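Local atomic coordinates of dioxygenase (Pseudomonas brassicacearum, PDB entry 5V2D), a protein that probably uses an iron centre and molecular oxygen to split the central double bond of lignin-derived stilbenes, as lignostilbene dioxygenases do. Residues A[302-310]-A[374-385]. Numbering follows the deposited sequence.
Sequences QGHTLNAFD and PRCDDRYIGRQY. With FE (Fe (III) ion), chain E.
With CG turned opposite its own backbone N (chi1 -161°), N307 pushes its amide into the type II turn Y380–R383, while Y385, whose CG sits between the backbone N and the carbonyl carbon, brings its ring face over the CB and ND2 of that asparagine. N307 OD1 accepts from G382 N at 2.9 Å in the carbonyl plane, on a lone pair, and the bond is nearly straight at 166°. N307 ND2 donates to Y380 O, also at 2.9 Å, coming in from above the carbonyl plane; the turn's own R383 N reaches the same oxygen from the opposite face. Two bonds therefore fix the amide's rotation. Y385 lies flat against the asparagine, with N307 CB 3.6 Å from the ring centroid in a CH-pi contact and ND2 over the same ring, nearer its rim. Y385 OH, hydrogen-bonded to D318, also meets L306 CD2 at 3.2 Å. Replacing Y385 with an alanine would probably open a gap beside N307 and L306 and leave D318 without its hydroxyl partner. Further along, the Q384 amide stacks on the F309 ring, the planes 20° apart and Q384 OE1 3.5 Å above the ring; OE1 also takes Y385 N, which helps hold the amide flat. At the other end L306 CB packs on P374 CB at 3.8 Å, and the proline ring backs onto H304 CB. H304 NE2 binds the iron at 2.1 Å, with H188, H239 and H495 completing the four-histidine site of this carotenoid-oxygenase-family propeller, and E372, two residues before P374, takes ND1 as a second-shell partner. One blade's innermost strand, 301–311, is thus joined to the next blade in part by a buried amide that gives one bond to the turn and takes one from it, near a histidine whose electron donation to the metal E372 would probably strengthen.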
loop_
_atom_site.group_PDB
_atom_site.type_symbol
_atom_site.label_atom_id
_atom_site.label_comp_id
_atom_site.label_asym_id
_atom_site.label_seq_id
_atom_site.Cartn_x
_atom_site.Cartn_y
_atom_site.Cartn_z
ATOM N N GLN A 302 3.031 -13.626 -0.589
ATOM C CA GLN A 302 3.032 -12.810 -1.803
ATOM C C GLN A 302 3.086 -11.328 -1.396
ATOM O O GLN A 302 2.185 -10.854 -0.656
ATOM C CB GLN A 302 1.757 -13.053 -2.584
ATOM C CG GLN A 302 1.528 -14.525 -2.975
ATOM C CD GLN A 302 0.601 -15.275 -2.030
ATOM O OE1 GLN A 302 0.754 -15.178 -0.812
ATOM N NE2 GLN A 302 -0.319 -16.042 -2.581
ATOM N N GLY A 303 4.083 -10.610 -1.853
ATOM C CA GLY A 303 4.148 -9.113 -1.652
ATOM C C GLY A 303 3.330 -8.354 -2.695
ATOM O O GLY A 303 2.504 -8.928 -3.407
ATOM N N HIS A 304 3.592 -7.053 -2.791
ATOM C CA HIS A 304 2.897 -6.186 -3.737
ATOM C C HIS A 304 3.256 -6.496 -5.185
ATOM O O HIS A 304 4.395 -6.771 -5.505
ATOM C CB HIS A 304 3.282 -4.731 -3.441
ATOM C CG HIS A 304 2.652 -4.242 -2.205
ATOM N ND1 HIS A 304 3.347 -4.024 -1.041
ATOM C CD2 HIS A 304 1.389 -3.830 -1.984
ATOM C CE1 HIS A 304 2.488 -3.585 -0.126
ATOM N NE2 HIS A 304 1.301 -3.470 -0.680
ATOM N N THR A 305 2.282 -6.366 -6.056
ATOM C CA THR A 305 2.501 -6.504 -7.484
ATOM C C THR A 305 3.357 -5.407 -8.060
ATOM O O THR A 305 2.999 -4.222 -7.984
ATOM C CB THR A 305 1.133 -6.512 -8.180
ATOM O OG1 THR A 305 0.341 -7.558 -7.625
ATOM C CG2 THR A 305 1.242 -6.715 -9.689
ATOM N N LEU A 306 4.473 -5.768 -8.687
ATOM C CA LEU A 306 5.241 -4.792 -9.476
ATOM C C LEU A 306 4.469 -4.553 -10.775
ATOM O O LEU A 306 4.033 -3.450 -11.076
ATOM C CB LEU A 306 6.650 -5.241 -9.712
ATOM C CG LEU A 306 7.407 -4.442 -10.774
ATOM C CD1 LEU A 306 7.473 -2.931 -10.476
ATOM C CD2 LEU A 306 8.830 -5.037 -10.885
ATOM N N ASN A 307 4.234 -5.611 -11.515
ATOM C CA ASN A 307 3.467 -5.564 -12.741
ATOM C C ASN A 307 3.138 -6.992 -13.150
ATOM O O ASN A 307 3.642 -7.941 -12.584
ATOM C CB ASN A 307 4.164 -4.765 -13.878
ATOM C CG ASN A 307 3.209 -4.345 -14.960
ATOM O OD1 ASN A 307 1.987 -4.225 -14.756
ATOM N ND2 ASN A 307 3.774 -4.085 -16.144
ATOM N N ALA A 308 2.276 -7.138 -14.137
ATOM C CA ALA A 308 1.864 -8.431 -14.687
ATOM C C ALA A 308 1.480 -8.255 -16.131
ATOM O O ALA A 308 1.111 -7.175 -16.549
ATOM C CB ALA A 308 0.654 -8.954 -13.897
ATOM N N PHE A 309 1.602 -9.318 -16.903
ATOM C CA PHE A 309 1.135 -9.303 -18.264
ATOM C C PHE A 309 0.858 -10.730 -18.683
ATOM O O PHE A 309 1.222 -11.689 -17.977
ATOM C CB PHE A 309 2.164 -8.599 -19.172
ATOM C CG PHE A 309 3.455 -9.293 -19.237
ATOM C CD1 PHE A 309 3.715 -10.250 -20.236
ATOM C CD2 PHE A 309 4.430 -9.045 -18.268
ATOM C CE1 PHE A 309 4.943 -10.906 -20.285
ATOM C CE2 PHE A 309 5.653 -9.741 -18.295
ATOM C CZ PHE A 309 5.886 -10.680 -19.309
ATOM N N ASP A 310 0.200 -10.917 -19.805
ATOM C CA ASP A 310 -0.088 -12.280 -20.271
ATOM C C ASP A 310 0.257 -12.381 -21.759
ATOM O O ASP A 310 0.192 -11.387 -22.493
ATOM C CB ASP A 310 -1.510 -12.723 -19.988
ATOM C CG ASP A 310 -2.559 -12.058 -20.903
ATOM O OD1 ASP A 310 -3.214 -11.064 -20.508
ATOM O OD2 ASP A 310 -2.731 -12.565 -22.034
ATOM N N PRO A 374 7.136 -1.707 -4.744
ATOM C CA PRO A 374 7.424 -1.625 -6.167
ATOM C C PRO A 374 6.566 -0.644 -6.907
ATOM O O PRO A 374 5.427 -0.405 -6.552
ATOM C CB PRO A 374 7.081 -3.047 -6.683
ATOM C CG PRO A 374 6.006 -3.514 -5.727
ATOM C CD PRO A 374 6.431 -2.972 -4.400
ATOM N N ARG A 375 7.098 -0.066 -7.959
ATOM C CA ARG A 375 6.305 0.840 -8.821
ATOM C C ARG A 375 6.739 0.613 -10.246
ATOM O O ARG A 375 7.964 0.711 -10.544
ATOM C CB ARG A 375 6.705 2.278 -8.463
ATOM C CG ARG A 375 6.210 3.393 -9.349
ATOM C CD ARG A 375 4.673 3.490 -9.248
ATOM N NE ARG A 375 4.369 4.004 -7.913
ATOM C CZ ARG A 375 3.109 4.189 -7.490
ATOM N NH1 ARG A 375 2.122 3.905 -8.299
ATOM N NH2 ARG A 375 2.844 4.605 -6.286
ATOM N N CYS A 376 5.816 0.335 -11.145
ATOM C CA CYS A 376 6.159 0.349 -12.562
ATOM C C CYS A 376 5.641 1.651 -13.178
ATOM O O CYS A 376 4.868 2.380 -12.557
ATOM C CB CYS A 376 5.581 -0.848 -13.294
ATOM S SG CYS A 376 3.839 -0.856 -13.376
ATOM N N ASP A 377 6.012 1.875 -14.420
ATOM C CA ASP A 377 5.509 2.989 -15.192
ATOM C C ASP A 377 3.989 2.797 -15.346
ATOM O O ASP A 377 3.594 1.772 -15.916
ATOM C CB ASP A 377 6.242 2.985 -16.549
ATOM C CG ASP A 377 5.942 4.191 -17.433
ATOM O OD1 ASP A 377 4.822 4.731 -17.387
ATOM O OD2 ASP A 377 6.851 4.527 -18.263
ATOM N N ASP A 378 3.167 3.750 -14.867
ATOM C CA ASP A 378 1.705 3.638 -14.965
ATOM C C ASP A 378 1.203 3.319 -16.361
ATOM O O ASP A 378 0.152 2.693 -16.561
ATOM C CB ASP A 378 1.017 4.943 -14.539
ATOM C CG ASP A 378 1.027 5.148 -13.025
ATOM O OD1 ASP A 378 1.163 4.172 -12.288
ATOM O OD2 ASP A 378 0.885 6.310 -12.554
ATOM N N ARG A 379 1.943 3.774 -17.376
ATOM C CA ARG A 379 1.517 3.580 -18.761
ATOM C C ARG A 379 1.675 2.150 -19.237
ATOM O O ARG A 379 1.149 1.822 -20.267
ATOM C CB ARG A 379 2.242 4.535 -19.678
ATOM C CG ARG A 379 2.031 6.034 -19.302
ATOM C CD ARG A 379 3.048 6.900 -20.036
ATOM N NE ARG A 379 4.419 6.540 -19.701
ATOM C CZ ARG A 379 5.490 6.909 -20.426
ATOM N NH1 ARG A 379 5.319 7.631 -21.533
ATOM N NH2 ARG A 379 6.744 6.478 -20.123
ATOM N N TYR A 380 2.332 1.274 -18.446
ATOM C CA TYR A 380 2.601 -0.111 -18.800
ATOM C C TYR A 380 1.939 -1.112 -17.869
ATOM O O TYR A 380 2.227 -2.331 -17.922
ATOM C CB TYR A 380 4.149 -0.319 -18.757
ATOM C CG TYR A 380 4.784 0.381 -19.918
ATOM C CD1 TYR A 380 4.920 1.776 -19.947
ATOM C CD2 TYR A 380 5.148 -0.343 -21.055
ATOM C CE1 TYR A 380 5.453 2.417 -21.053
ATOM C CE2 TYR A 380 5.691 0.277 -22.159
ATOM C CZ TYR A 380 5.826 1.653 -22.150
ATOM O OH TYR A 380 6.329 2.276 -23.228
ATOM N N ILE A 381 1.064 -0.624 -16.988
ATOM C CA ILE A 381 0.332 -1.535 -16.093
ATOM C C ILE A 381 -0.394 -2.604 -16.918
ATOM O O ILE A 381 -1.181 -2.293 -17.804
ATOM C CB ILE A 381 -0.622 -0.743 -15.203
ATOM C CG1 ILE A 381 0.234 -0.094 -14.106
ATOM C CG2 ILE A 381 -1.660 -1.671 -14.577
ATOM C CD1 ILE A 381 -0.614 0.823 -13.181
ATOM N N GLY A 382 -0.158 -3.868 -16.624
ATOM C CA GLY A 382 -0.875 -4.898 -17.350
ATOM C C GLY A 382 -0.270 -5.346 -18.680
ATOM O O GLY A 382 -0.819 -6.248 -19.324
ATOM N N ARG A 383 0.836 -4.743 -19.082
ATOM C CA ARG A 383 1.407 -5.020 -20.415
ATOM C C ARG A 383 2.855 -5.459 -20.226
ATOM O O ARG A 383 3.518 -5.206 -19.180
ATOM C CB ARG A 383 1.465 -3.783 -21.343
ATOM C CG ARG A 383 0.369 -2.751 -21.328
ATOM C CD ARG A 383 -0.959 -3.210 -21.994
ATOM N NE ARG A 383 -2.065 -3.314 -20.994
ATOM C CZ ARG A 383 -3.346 -2.949 -21.155
ATOM N NH1 ARG A 383 -3.769 -2.421 -22.297
ATOM N NH2 ARG A 383 -4.232 -3.146 -20.170
ATOM N N GLN A 384 3.405 -5.969 -21.299
ATOM C CA GLN A 384 4.810 -6.337 -21.331
ATOM C C GLN A 384 5.624 -5.084 -20.980
ATOM O O GLN A 384 5.327 -3.946 -21.395
ATOM C CB GLN A 384 5.196 -6.826 -22.781
ATOM C CG GLN A 384 5.962 -8.134 -23.033
ATOM C CD GLN A 384 7.088 -8.508 -22.053
ATOM O OE1 GLN A 384 7.352 -7.939 -20.952
ATOM N NE2 GLN A 384 7.640 -9.658 -22.387
ATOM N N TYR A 385 6.654 -5.261 -20.209
ATOM C CA TYR A 385 7.366 -4.158 -19.620
ATOM C C TYR A 385 8.746 -4.632 -19.282
ATOM O O TYR A 385 8.965 -5.820 -19.222
ATOM C CB TYR A 385 6.617 -3.636 -18.356
ATOM C CG TYR A 385 6.909 -4.394 -17.104
ATOM C CD1 TYR A 385 7.511 -3.776 -16.046
ATOM C CD2 TYR A 385 6.540 -5.756 -16.957
ATOM C CE1 TYR A 385 7.787 -4.476 -14.860
ATOM C CE2 TYR A 385 6.825 -6.465 -15.807
ATOM C CZ TYR A 385 7.434 -5.820 -14.760
ATOM O OH TYR A 385 7.781 -6.450 -13.614
HETATM FE FE FE E . -0.358 -2.423 0.037
HETATM O O HOH W 1 -1.091 -8.443 -20.776
HETATM O O HOH W 2 0.208 -2.119 1.998
#